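Local atomic coordinates of succinate-semialdehyde dehydrogenase (NAD(P)(+)) (Marinobacter aquaeolei, PDB entry 3RH9), a protein that probably oxidises succinate semialdehyde to succinate with NAD(P)+ as the probable cofactor, as a member of the aldehyde dehydrogenase family. Residues A[78-83]-A[195-200]; A[142-147]-A[478-483]; A[344-349]-A[359-364]. All coordinates share one frame; numbering follows the deposited sequence.

Contact 1 of 3, residues A[78-83]-A[195-200]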
ATOM      1  N   GLU A  78      12.316   3.242 -23.775  1.00 17.24           N
ATOM      2  CA  GLU A  78      13.241   2.624 -24.726  1.00 17.87           C
ATOM      3  C   GLU A  78      14.496   3.467 -24.924  1.00 18.52           C
ATOM      4  O   GLU A  78      15.614   2.940 -24.891  1.00 18.37           O
ATOM      5  CB  GLU A  78      12.551   2.358 -26.058  1.00 17.78           C
ATOM      6  CG  GLU A  78      11.825   1.024 -26.122  1.00 18.77           C
ATOM      7  CD  GLU A  78      10.777   0.975 -27.234  1.00 21.56           C
ATOM      8  OE1 GLU A  78      10.664   1.949 -28.026  1.00 19.99           O
ATOM      9  OE2 GLU A  78      10.056  -0.044 -27.305  1.00 22.60           O
ATOM     10  N   ASP A  79      14.299   4.771 -25.124  1.00 17.43           N
ATOM     11  CA  ASP A  79      15.402   5.710 -25.238  1.00 17.41           C
ATOM     12  C   ASP A  79      16.269   5.720 -23.969  1.00 17.16           C
ATOM     13  O   ASP A  79      17.488   5.642 -24.051  1.00 17.81           O
ATOM     14  CB  ASP A  79      14.895   7.126 -25.544  1.00 18.43           C
ATOM     15  CG  ASP A  79      14.373   7.284 -26.973  1.00 21.31           C
ATOM     16  OD1 ASP A  79      14.471   6.319 -27.775  1.00 19.91           O
ATOM     17  OD2 ASP A  79      13.860   8.395 -27.288  1.00 21.12           O
ATOM     18  N   ILE A  80      15.644   5.828 -22.801  1.00 15.81           N
ATOM     19  CA  ILE A  80      16.400   5.805 -21.553  1.00 17.10           C
ATOM     20  C   ILE A  80      17.183   4.499 -21.396  1.00 16.86           C
ATOM     21  O   ILE A  80      18.357   4.513 -21.046  1.00 16.24           O
ATOM     22  CB  ILE A  80      15.506   6.025 -20.328  1.00 16.38           C
ATOM     23  CG1 ILE A  80      14.955   7.455 -20.321  1.00 18.12           C
ATOM     24  CG2 ILE A  80      16.280   5.777 -19.062  1.00 15.44           C
ATOM     25  CD1 ILE A  80      13.786   7.669 -19.374  1.00 15.92           C
ATOM     26  N   ARG A  81      16.539   3.373 -21.676  1.00 16.71           N
ATOM     27  CA  ARG A  81      17.213   2.084 -21.573  1.00 18.28           C
ATOM     28  C   ARG A  81      18.447   2.027 -22.469  1.00 20.77           C
ATOM     29  O   ARG A  81      19.468   1.440 -22.098  1.00 20.20           O
ATOM     30  CB  ARG A  81      16.258   0.939 -21.904  1.00 18.54           C
ATOM     31  CG  ARG A  81      16.937  -0.401 -22.118  1.00 18.12           C
ATOM     32  CD  ARG A  81      17.017  -0.730 -23.587  1.00 19.50           C
ATOM     33  NE  ARG A  81      15.770  -1.308 -24.077  1.00 20.15           N
ATOM     34  CZ  ARG A  81      15.283  -1.121 -25.304  1.00 20.07           C
ATOM     35  NH1 ARG A  81      15.928  -0.351 -26.173  1.00 17.64           N
ATOM     36  NH2 ARG A  81      14.139  -1.700 -25.659  1.00 19.05           N
ATOM     37  N   ASP A  82      18.342   2.644 -23.644  1.00 19.63           N
ATOM     38  CA  ASP A  82      19.441   2.717 -24.593  1.00 18.67           C
ATOM     39  C   ASP A  82      20.482   3.733 -24.141  1.00 20.38           C
ATOM     40  O   ASP A  82      21.682   3.493 -24.263  1.00 22.62           O
ATOM     41  CB  ASP A  82      18.923   3.097 -25.987  1.00 20.57           C
ATOM     42  CG  ASP A  82      18.126   1.979 -26.649  1.00 20.56           C
ATOM     43  OD1 ASP A  82      18.166   0.839 -26.136  1.00 20.32           O
ATOM     44  OD2 ASP A  82      17.458   2.241 -27.681  1.00 20.89           O
ATOM     45  N   GLY A  83      20.026   4.874 -23.633  1.00 19.46           N
ATOM     46  CA  GLY A  83      20.923   5.878 -23.087  1.00 19.67           C
ATOM     47  C   GLY A  83      21.811   5.323 -21.976  1.00 21.09           C
ATOM     48  O   GLY A  83      23.024   5.540 -21.961  1.00 21.18           O
ATOM     49  N   SER A 195      21.845  14.200 -17.055  1.00 22.44           N
ATOM     50  CA  SER A 195      22.533  14.678 -18.244  1.00 23.08           C
ATOM     51  C   SER A 195      22.198  13.795 -19.446  1.00 23.40           C
ATOM     52  O   SER A 195      21.928  14.310 -20.535  1.00 25.06           O
ATOM     53  CB  SER A 195      24.043  14.728 -18.033  1.00 24.70           C
ATOM     54  OG  SER A 195      24.680  15.191 -19.210  1.00 24.67           O
ATOM     55  N   VAL A 196      22.207  12.474 -19.249  1.00 21.48           N
ATOM     56  CA  VAL A 196      21.854  11.556 -20.332  1.00 21.12           C
ATOM     57  C   VAL A 196      20.391  11.689 -20.775  1.00 21.45           C
ATOM     58  O   VAL A 196      20.113  11.621 -21.962  1.00 24.12           O
ATOM     59  CB  VAL A 196      22.203  10.069 -20.021  1.00 22.11           C
ATOM     60  CG1 VAL A 196      21.569   9.127 -21.056  1.00 19.47           C
ATOM     61  CG2 VAL A 196      23.702   9.867 -20.002  1.00 20.50           C
HETATM   62  N   MSE A 197      19.467  11.887 -19.835  1.00 21.03           N
HETATM   63  CA  MSE A 197      18.039  12.009 -20.171  1.00 22.54           C
HETATM   64  C   MSE A 197      17.694  13.356 -20.792  1.00 23.31           C
HETATM   65  O   MSE A 197      16.688  13.504 -21.490  1.00 23.54           O
HETATM   66  CB  MSE A 197      17.165  11.825 -18.931  1.00 20.23           C
HETATM   67  CG  MSE A 197      17.080  10.406 -18.436  1.00 23.54           C
HETATM   68 SE   MSE A 197      15.793  10.166 -16.973  1.00 46.44          SE
HETATM   69  CE  MSE A 197      16.735  11.207 -15.585  1.00 21.73           C
ATOM     70  N   ASP A 198      18.532  14.338 -20.505  1.00 23.00           N
ATOM     71  CA  ASP A 198      18.307  15.704 -20.916  1.00 22.49           C
ATOM     72  C   ASP A 198      18.362  15.794 -22.433  1.00 24.30           C
ATOM     73  O   ASP A 198      17.898  16.758 -23.025  1.00 23.46           O
ATOM     74  CB  ASP A 198      19.397  16.566 -20.296  1.00 24.36           C
ATOM     75  CG  ASP A 198      19.381  17.980 -20.804  1.00 27.91           C
ATOM     76  OD1 ASP A 198      18.270  18.538 -20.943  1.00 28.80           O
ATOM     77  OD2 ASP A 198      20.482  18.533 -21.054  1.00 28.34           O
ATOM     78  N   LYS A 199      18.922  14.765 -23.060  1.00 25.32           N
ATOM     79  CA  LYS A 199      19.117  14.762 -24.501  1.00 25.04           C
ATOM     80  C   LYS A 199      18.217  13.746 -25.171  1.00 24.61           C
ATOM     81  O   LYS A 199      18.572  13.179 -26.201  1.00 26.68           O
ATOM     82  CB  LYS A 199      20.586  14.489 -24.833  1.00 24.76           C
ATOM     83  CG  LYS A 199      21.498  15.566 -24.263  1.00 28.57           C
ATOM     84  CD  LYS A 199      22.969  15.355 -24.598  1.00 32.41           C
ATOM     85  CE  LYS A 199      23.856  16.336 -23.795  1.00 32.46           C
ATOM     86  NZ  LYS A 199      23.330  17.739 -23.721  1.00 29.69           N
ATOM     87  N   LEU A 200      17.043  13.533 -24.595  1.00 23.54           N
ATOM     88  CA  LEU A 200      16.148  12.501 -25.078  1.00 22.41           C
ATOM     89  C   LEU A 200      14.747  13.032 -25.376  1.00 26.35           C
ATOM     90  O   LEU A 200      13.813  12.255 -25.619  1.00 25.76           O
ATOM     91  CB  LEU A 200      16.080  11.365 -24.070  1.00 22.74           C
ATOM     92  CG  LEU A 200      17.366  10.566 -23.894  1.00 22.25           C
ATOM     93  CD1 LEU A 200      17.107   9.362 -23.001  1.00 21.44           C
ATOM     94  CD2 LEU A 200      17.882  10.132 -25.238  1.00 20.75           C
TER

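Contact 2 of 3, residues A[142-147]-A[478-483]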
ATOM      1  N   THR A 142     -15.864  -0.354 -16.533  1.00 11.24           N
ATOM      2  CA  THR A 142     -14.501  -0.246 -16.998  1.00 11.47           C
ATOM      3  C   THR A 142     -13.558   0.175 -15.881  1.00 10.99           C
ATOM      4  O   THR A 142     -13.871   1.051 -15.076  1.00 10.69           O
ATOM      5  CB  THR A 142     -14.386   0.701 -18.201  1.00 11.42           C
ATOM      6  OG1 THR A 142     -15.200   0.204 -19.267  1.00 12.47           O
ATOM      7  CG2 THR A 142     -12.955   0.776 -18.688  1.00 11.52           C
ATOM      8  N   VAL A 143     -12.396  -0.464 -15.846  1.00 10.72           N
ATOM      9  CA  VAL A 143     -11.383  -0.152 -14.864  1.00 11.13           C
ATOM     10  C   VAL A 143     -10.187   0.531 -15.522  1.00 10.71           C
ATOM     11  O   VAL A 143      -9.561  -0.018 -16.420  1.00 11.60           O
ATOM     12  CB  VAL A 143     -10.929  -1.428 -14.120  1.00 11.58           C
ATOM     13  CG1 VAL A 143      -9.708  -1.133 -13.277  1.00 11.64           C
ATOM     14  CG2 VAL A 143     -12.055  -1.968 -13.266  1.00 10.30           C
ATOM     15  N   HIS A 144      -9.880   1.736 -15.072  1.00 10.72           N
ATOM     16  CA  HIS A 144      -8.748   2.489 -15.603  1.00 10.69           C
ATOM     17  C   HIS A 144      -7.633   2.569 -14.581  1.00 10.91           C
ATOM     18  O   HIS A 144      -7.859   2.511 -13.378  1.00 10.83           O
ATOM     19  CB  HIS A 144      -9.169   3.911 -15.952  1.00 10.52           C
ATOM     20  CG  HIS A 144     -10.131   3.998 -17.089  1.00 11.03           C
ATOM     21  ND1 HIS A 144     -11.499   3.920 -16.917  1.00 11.56           N
ATOM     22  CD2 HIS A 144      -9.929   4.175 -18.416  1.00 11.15           C
ATOM     23  CE1 HIS A 144     -12.097   4.038 -18.089  1.00 10.92           C
ATOM     24  NE2 HIS A 144     -11.167   4.201 -19.015  1.00 11.58           N
ATOM     25  N   TYR A 145      -6.412   2.715 -15.058  1.00 11.74           N
ATOM     26  CA  TYR A 145      -5.299   2.942 -14.150  1.00 11.61           C
ATOM     27  C   TYR A 145      -4.700   4.329 -14.429  1.00 11.63           C
ATOM     28  O   TYR A 145      -3.885   4.486 -15.329  1.00 12.47           O
ATOM     29  CB  TYR A 145      -4.292   1.798 -14.281  1.00 11.36           C
ATOM     30  CG  TYR A 145      -4.946   0.461 -14.022  1.00 11.36           C
ATOM     31  CD1 TYR A 145      -5.210   0.041 -12.731  1.00 11.69           C
ATOM     32  CD2 TYR A 145      -5.338  -0.361 -15.068  1.00 12.05           C
ATOM     33  CE1 TYR A 145      -5.833  -1.170 -12.479  1.00 11.90           C
ATOM     34  CE2 TYR A 145      -5.974  -1.568 -14.830  1.00 12.06           C
ATOM     35  CZ  TYR A 145      -6.218  -1.968 -13.531  1.00 12.56           C
ATOM     36  OH  TYR A 145      -6.835  -3.172 -13.280  1.00 12.12           O
ATOM     37  N   ARG A 146      -5.150   5.336 -13.682  1.00 11.34           N
ATOM     38  CA  ARG A 146      -4.684   6.720 -13.857  1.00 12.61           C
ATOM     39  C   ARG A 146      -3.348   6.949 -13.152  1.00 13.12           C
ATOM     40  O   ARG A 146      -3.032   6.289 -12.154  1.00 14.47           O
ATOM     41  CB  ARG A 146      -5.686   7.735 -13.264  1.00 11.81           C
ATOM     42  CG  ARG A 146      -7.149   7.473 -13.512  1.00 10.50           C
ATOM     43  CD  ARG A 146      -7.495   7.678 -14.946  1.00 10.10           C
ATOM     44  NE  ARG A 146      -8.917   7.507 -15.184  1.00 10.50           N
ATOM     45  CZ  ARG A 146      -9.465   7.440 -16.392  1.00 10.67           C
ATOM     46  NH1 ARG A 146      -8.696   7.525 -17.467  1.00 10.17           N
ATOM     47  NH2 ARG A 146     -10.776   7.285 -16.525  1.00 10.54           N
ATOM     48  N   PRO A 147      -2.572   7.909 -13.639  1.00 11.66           N
ATOM     49  CA  PRO A 147      -1.355   8.313 -12.935  1.00 12.46           C
ATOM     50  C   PRO A 147      -1.688   8.766 -11.522  1.00 12.77           C
ATOM     51  O   PRO A 147      -2.622   9.546 -11.390  1.00 13.20           O
ATOM     52  CB  PRO A 147      -0.876   9.519 -13.747  1.00 13.40           C
ATOM     53  CG  PRO A 147      -1.449   9.320 -15.101  1.00 13.83           C
ATOM     54  CD  PRO A 147      -2.741   8.591 -14.928  1.00 12.25           C
ATOM     55  N   GLN A 478      -9.268   3.158 -11.104  1.00 10.37           N
ATOM     56  CA  GLN A 478     -10.488   3.942 -11.098  1.00 10.62           C
ATOM     57  C   GLN A 478     -11.543   3.103 -11.774  1.00 11.16           C
ATOM     58  O   GLN A 478     -11.369   2.695 -12.939  1.00 10.40           O
ATOM     59  CB  GLN A 478     -10.302   5.263 -11.853  1.00 10.16           C
ATOM     60  CG  GLN A 478     -11.455   6.240 -11.702  1.00 10.72           C
ATOM     61  CD  GLN A 478     -11.318   7.483 -12.591  1.00 10.81           C
ATOM     62  OE1 GLN A 478     -11.200   7.371 -13.803  1.00 11.58           O
ATOM     63  NE2 GLN A 478     -11.353   8.665 -11.989  1.00 10.11           N
ATOM     64  N   THR A 479     -12.625   2.831 -11.039  1.00 10.56           N
ATOM     65  CA  THR A 479     -13.744   2.085 -11.587  1.00 10.27           C
ATOM     66  C   THR A 479     -14.829   3.007 -12.146  1.00 10.37           C
ATOM     67  O   THR A 479     -15.330   3.894 -11.455  1.00 10.78           O
ATOM     68  CB  THR A 479     -14.320   1.086 -10.572  1.00 10.28           C
ATOM     69  OG1 THR A 479     -13.407  -0.005 -10.425  1.00 10.62           O
ATOM     70  CG2 THR A 479     -15.637   0.545 -11.068  1.00  9.87           C
ATOM     71  N   VAL A 480     -15.185   2.789 -13.407  1.00  9.95           N
ATOM     72  CA  VAL A 480     -16.188   3.606 -14.082  1.00 10.05           C
ATOM     73  C   VAL A 480     -17.309   2.757 -14.675  1.00 10.42           C
ATOM     74  O   VAL A 480     -17.193   2.253 -15.788  1.00 10.83           O
ATOM     75  CB  VAL A 480     -15.550   4.429 -15.222  1.00 10.45           C
ATOM     76  CG1 VAL A 480     -16.616   5.194 -16.006  1.00 10.38           C
ATOM     77  CG2 VAL A 480     -14.487   5.356 -14.674  1.00  9.68           C
ATOM     78  N   PRO A 481     -18.401   2.585 -13.923  1.00 10.71           N
ATOM     79  CA  PRO A 481     -19.573   1.886 -14.445  1.00 10.75           C
ATOM     80  C   PRO A 481     -20.342   2.832 -15.342  1.00 11.29           C
ATOM     81  O   PRO A 481     -20.436   4.023 -15.022  1.00 10.94           O
ATOM     82  CB  PRO A 481     -20.412   1.613 -13.199  1.00 10.73           C
ATOM     83  CG  PRO A 481     -19.727   2.241 -12.071  1.00 10.52           C
ATOM     84  CD  PRO A 481     -18.620   3.089 -12.564  1.00 10.74           C
ATOM     85  N   ARG A 482     -20.891   2.328 -16.440  1.00 11.45           N
ATOM     86  CA  ARG A 482     -21.661   3.191 -17.320  1.00 11.04           C
ATOM     87  C   ARG A 482     -23.074   2.695 -17.492  1.00 11.48           C
ATOM     88  O   ARG A 482     -23.287   1.550 -17.874  1.00 12.94           O
ATOM     89  CB  ARG A 482     -20.993   3.274 -18.680  1.00 11.24           C
ATOM     90  CG  ARG A 482     -21.715   4.186 -19.641  1.00 10.95           C
ATOM     91  CD  ARG A 482     -21.174   4.055 -21.033  1.00 10.39           C
ATOM     92  NE  ARG A 482     -21.826   5.005 -21.920  1.00 11.84           N
ATOM     93  CZ  ARG A 482     -21.564   5.130 -23.220  1.00 13.34           C
ATOM     94  NH1 ARG A 482     -20.648   4.357 -23.800  1.00 11.17           N
ATOM     95  NH2 ARG A 482     -22.216   6.046 -23.936  1.00 13.70           N
ATOM     96  N   GLY A 483     -24.037   3.555 -17.203  1.00 11.49           N
ATOM     97  CA  GLY A 483     -25.427   3.288 -17.533  1.00 12.00           C
ATOM     98  C   GLY A 483     -25.856   4.003 -18.810  1.00 11.84           C
ATOM     99  O   GLY A 483     -26.813   3.596 -19.488  1.00 16.66           O
TER

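Contact 3 of 3, residues A[344-349]-A[359-364]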
ATOM      1  N   HIS A 344      30.648  -4.648  15.111  1.00 15.46           N
ATOM      2  CA  HIS A 344      30.057  -5.983  14.996  1.00 14.72           C
ATOM      3  C   HIS A 344      31.127  -7.031  14.964  1.00 14.76           C
ATOM      4  O   HIS A 344      30.907  -8.157  15.397  1.00 15.78           O
ATOM      5  CB  HIS A 344      29.232  -6.130  13.718  1.00 15.48           C
ATOM      6  CG  HIS A 344      27.904  -5.446  13.776  1.00 17.44           C
ATOM      7  ND1 HIS A 344      26.875  -5.750  12.913  1.00 17.91           N
ATOM      8  CD2 HIS A 344      27.436  -4.478  14.597  1.00 17.48           C
ATOM      9  CE1 HIS A 344      25.831  -4.992  13.196  1.00 18.08           C
ATOM     10  NE2 HIS A 344      26.145  -4.213  14.213  1.00 18.11           N
ATOM     11  N   LEU A 345      32.283  -6.694  14.418  1.00 14.43           N
ATOM     12  CA  LEU A 345      33.371  -7.658  14.460  1.00 15.74           C
ATOM     13  C   LEU A 345      33.864  -7.818  15.912  1.00 15.42           C
ATOM     14  O   LEU A 345      33.894  -8.910  16.461  1.00 15.94           O
ATOM     15  CB  LEU A 345      34.495  -7.240  13.528  1.00 15.89           C
ATOM     16  CG  LEU A 345      35.556  -8.320  13.343  1.00 16.39           C
ATOM     17  CD1 LEU A 345      34.925  -9.617  12.884  1.00 14.78           C
ATOM     18  CD2 LEU A 345      36.614  -7.844  12.370  1.00 16.20           C
ATOM     19  N   GLN A 346      34.207  -6.708  16.541  1.00 14.81           N
ATOM     20  CA  GLN A 346      34.595  -6.722  17.930  1.00 15.60           C
ATOM     21  C   GLN A 346      33.591  -7.475  18.810  1.00 16.37           C
ATOM     22  O   GLN A 346      33.971  -8.282  19.669  1.00 14.84           O
ATOM     23  CB  GLN A 346      34.759  -5.292  18.438  1.00 13.90           C
ATOM     24  CG  GLN A 346      35.579  -5.221  19.700  1.00 15.18           C
ATOM     25  CD  GLN A 346      36.982  -5.765  19.495  1.00 17.51           C
ATOM     26  OE1 GLN A 346      37.798  -5.182  18.759  1.00 18.47           O
ATOM     27  NE2 GLN A 346      37.271  -6.890  20.134  1.00 15.89           N
ATOM     28  N   ASP A 347      32.309  -7.184  18.615  1.00 16.15           N
ATOM     29  CA  ASP A 347      31.277  -7.722  19.486  1.00 15.37           C
ATOM     30  C   ASP A 347      31.232  -9.231  19.361  1.00 17.13           C
ATOM     31  O   ASP A 347      31.105  -9.938  20.354  1.00 17.73           O
ATOM     32  CB  ASP A 347      29.922  -7.139  19.130  1.00 15.84           C
ATOM     33  CG  ASP A 347      28.797  -7.760  19.925  1.00 17.85           C
ATOM     34  OD1 ASP A 347      28.674  -7.470  21.138  1.00 17.48           O
ATOM     35  OD2 ASP A 347      28.018  -8.529  19.328  1.00 19.43           O
ATOM     36  N   ALA A 348      31.345  -9.719  18.132  1.00 15.61           N
ATOM     37  CA  ALA A 348      31.331 -11.143  17.883  1.00 17.03           C
ATOM     38  C   ALA A 348      32.483 -11.857  18.599  1.00 18.58           C
ATOM     39  O   ALA A 348      32.291 -12.912  19.217  1.00 18.12           O
ATOM     40  CB  ALA A 348      31.389 -11.412  16.394  1.00 17.00           C
ATOM     41  N   LEU A 349      33.682 -11.293  18.490  1.00 16.94           N
ATOM     42  CA  LEU A 349      34.853 -11.911  19.083  1.00 17.80           C
ATOM     43  C   LEU A 349      34.833 -11.765  20.603  1.00 18.60           C
ATOM     44  O   LEU A 349      35.269 -12.676  21.316  1.00 17.33           O
ATOM     45  CB  LEU A 349      36.147 -11.338  18.494  1.00 17.44           C
ATOM     46  CG  LEU A 349      36.380 -11.572  17.002  1.00 17.54           C
ATOM     47  CD1 LEU A 349      37.594 -10.794  16.552  1.00 19.81           C
ATOM     48  CD2 LEU A 349      36.559 -13.028  16.689  1.00 17.66           C
ATOM     49  N   LYS A 359      41.013  -9.900   9.494  1.00 22.56           N
ATOM     50  CA  LYS A 359      41.875  -9.318  10.518  1.00 23.22           C
ATOM     51  C   LYS A 359      41.126  -9.012  11.829  1.00 24.46           C
ATOM     52  O   LYS A 359      39.917  -8.741  11.826  1.00 23.36           O
ATOM     53  CB  LYS A 359      42.497  -8.008  10.006  1.00 24.03           C
ATOM     54  CG  LYS A 359      43.362  -8.088   8.749  1.00 24.59           C
ATOM     55  CD  LYS A 359      43.888  -6.688   8.428  1.00 26.49           C
ATOM     56  CE  LYS A 359      44.227  -6.484   6.954  1.00 31.54           C
ATOM     57  NZ  LYS A 359      45.662  -6.740   6.612  1.00 32.32           N
ATOM     58  N   GLN A 360      41.864  -9.052  12.939  1.00 23.40           N
ATOM     59  CA  GLN A 360      41.418  -8.525  14.230  1.00 21.57           C
ATOM     60  C   GLN A 360      41.151  -7.015  14.112  1.00 21.83           C
ATOM     61  O   GLN A 360      41.909  -6.297  13.462  1.00 22.14           O
ATOM     62  CB  GLN A 360      42.513  -8.768  15.276  1.00 21.81           C
ATOM     63  CG  GLN A 360      42.379 -10.056  16.065  1.00 20.30           C
ATOM     64  CD  GLN A 360      41.227  -9.984  17.048  1.00 24.38           C
ATOM     65  OE1 GLN A 360      40.801  -8.889  17.434  1.00 23.96           O
ATOM     66  NE2 GLN A 360      40.707 -11.143  17.452  1.00 21.86           N
ATOM     67  N   PRO A 361      40.077  -6.519  14.746  1.00 21.47           N
ATOM     68  CA  PRO A 361      39.673  -5.112  14.574  1.00 19.17           C
ATOM     69  C   PRO A 361      40.765  -4.077  14.864  1.00 20.27           C
ATOM     70  O   PRO A 361      40.768  -3.014  14.247  1.00 21.90           O
ATOM     71  CB  PRO A 361      38.522  -4.958  15.559  1.00 19.18           C
ATOM     72  CG  PRO A 361      37.949  -6.340  15.675  1.00 18.62           C
ATOM     73  CD  PRO A 361      39.125  -7.275  15.577  1.00 20.45           C
ATOM     74  N   ALA A 362      41.682  -4.371  15.775  1.00 19.45           N
ATOM     75  CA  ALA A 362      42.720  -3.407  16.097  1.00 19.80           C
ATOM     76  C   ALA A 362      43.734  -3.263  14.961  1.00 22.64           C
ATOM     77  O   ALA A 362      44.463  -2.272  14.907  1.00 23.38           O
ATOM     78  CB  ALA A 362      43.414  -3.768  17.395  1.00 18.16           C
ATOM     79  N   GLU A 363      43.770  -4.238  14.053  1.00 21.80           N
ATOM     80  CA  GLU A 363      44.703  -4.217  12.924  1.00 22.94           C
ATOM     81  C   GLU A 363      44.124  -3.474  11.711  1.00 25.84           C
ATOM     82  O   GLU A 363      44.803  -3.265  10.706  1.00 27.12           O
ATOM     83  CB  GLU A 363      45.102  -5.648  12.519  1.00 23.11           C
ATOM     84  CG  GLU A 363      45.884  -6.422  13.588  1.00 23.12           C
ATOM     85  CD  GLU A 363      46.053  -7.903  13.245  1.00 25.58           C
ATOM     86  OE1 GLU A 363      45.760  -8.278  12.087  1.00 26.61           O
ATOM     87  OE2 GLU A 363      46.473  -8.696  14.130  1.00 24.41           O
ATOM     88  N   LEU A 364      42.861  -3.082  11.810  1.00 26.15           N
ATOM     89  CA  LEU A 364      42.176  -2.462  10.690  1.00 25.27           C
ATOM     90  C   LEU A 364      42.778  -1.115  10.313  1.00 28.51           C
ATOM     91  O   LEU A 364      42.984  -0.248  11.175  1.00 27.00           O
ATOM     92  CB  LEU A 364      40.688  -2.313  10.995  1.00 24.22           C
ATOM     93  CG  LEU A 364      39.776  -3.447  10.518  1.00 22.41           C
ATOM     94  CD1 LEU A 364      40.534  -4.730  10.266  1.00 23.34           C
ATOM     95  CD2 LEU A 364      38.679  -3.657  11.535  1.00 21.34           C
TER
HETATM   96  O   HOH W   1      40.986  -5.831  18.141  1.00 18.69           O

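Contact 1 of 3, residues A[78-83]-A[195-200]
The backbones of I80 and M197 lie with their CA atoms 6.6 Å apart, and G83 and V196 come slightly closer, at 6.4 Å between CA atoms. Segment 78-83 lies within helix 70-86. Segment 195-200 comes from helix 188-197 and includes a type I beta turn from M197 to L200. This turn brings L200 back against the first helix. Its CD1 lies over the D79-I80 peptide, 3.8 Å from I80 N, and also touches I80 CG1. The two side chains, L200 and I80, cross at about a right angle. Beyond CG1, the CD1 tip of I80 meets the selenomethionine M197, 4.0 Å from SE. V196 places CG1 anti to its backbone N (chi1 169°), and that methyl rests on G83 CA at 3.9 Å. I80 also packs on F117 of helix 103-123 and L172 of helix 162-174. The contact thus packs helix 70-86 against the end region of helix 188-197 and its turn. The polar groups nearby turn to other partners: D79 pairs with K75, and R81 with D82 and D118. The two segments are therefore joined by dispersion and burial of hydrocarbon, without polar bonds between them.

Contact 2 of 3, residues A[142-147]-A[478-483]
T142, V143 and H144 pair with V480, T479 and Q478 in antiparallel register, with the strand axes 4.7 Å apart and their directions 150° from each other. T142-V480 and H144-Q478 are hydrogen-bonded pairs. V143-T479 between them is a non-hydrogen-bonded pair. Each of the two outer pairs has both backbone bonds, for example V480 N to T142 O at 2.7 Å. T142, H144, Q478 and V480 put their side chains on one face. There Q478 extends (chi1 -170°) to bring its amide to R146. R146 NE and NH2 both donate to Q478 OE1, at 2.7 and 2.8 Å. The oxygen lies in the guanidinium plane, while the amide stands 82° from it. H144 CB covers one guanidinium face, and R146 NH2 lies above one face of the H144 ring, offset toward its rim. On the other face of the sheet V143 CG2 touches T479 OG1, whose hydrogen bond goes to P453 O of the second subunit. Q478 NE2 is bonded to A432 O and F437 O of that subunit. Within this chain, strand 140-147 lies between 130-131 and 475-482. Strand 475-482 also makes backbone bonds to the second subunit, consistent with the oligomerisation sheet of aldehyde dehydrogenases.

Contact 3 of 3, residues A[344-349]-A[359-364]
L345 meets P361 first, reaching from the helix with CG anti to its backbone N (chi1 -170°). Its CD2 lies 3.9 Å from P361 CG and also touches the carbonyl oxygen of K359. One residue on, Q346 bends at chi2 (60°) and lays its amide oxygen beside the proline ring, close to CB and CG. Q346 NE2 is held by D350 of the same helix. A water joins the polar groups here. It accepts from A362 N at 2.9 Å and donates to Q360 OE1 at 3.1 Å, with a weak bond to Q346 OE1. A turn later L349 comes back to the same side. Its CD1 touches P361 CD at 4.0 Å and packs against the side-chain amide of Q360. P361 thus packs against L345, Q346 and L349. The loop includes a short 3-10 turn at 361-363, with E363 N bonded to Q360 O. Helix 335-350 leads through strand 354-357 into this loop, which continues to strand 373-376. Those two strands are antiparallel neighbours at one border of the seven-stranded sheet. L345 also packs on V375 and L393, so the same leucine joins the loop to the sheet.

How the contacts relate
The three contacts are separate. Contacts 1 and 2 have centres about 32 Å apart and nearest atoms about 16 Å apart. Contact 3 is farther off, its centre about 45 Å from that of contact 1 and about 59 Å from that of contact 2, on the opposite side of the chain's centre from both. Along the chain the segments of contacts 1 and 2 alternate, while contact 3 is nested in the long loop that contact 2 closes. By family analogy, contact 1 probably lies in the cofactor-binding domain, contact 2 in the oligomerisation sheet and contact 3 in the catalytic domain. Of the three, contact 2 alone touches the second subunit. All lie away from the predicted active-site residue E256.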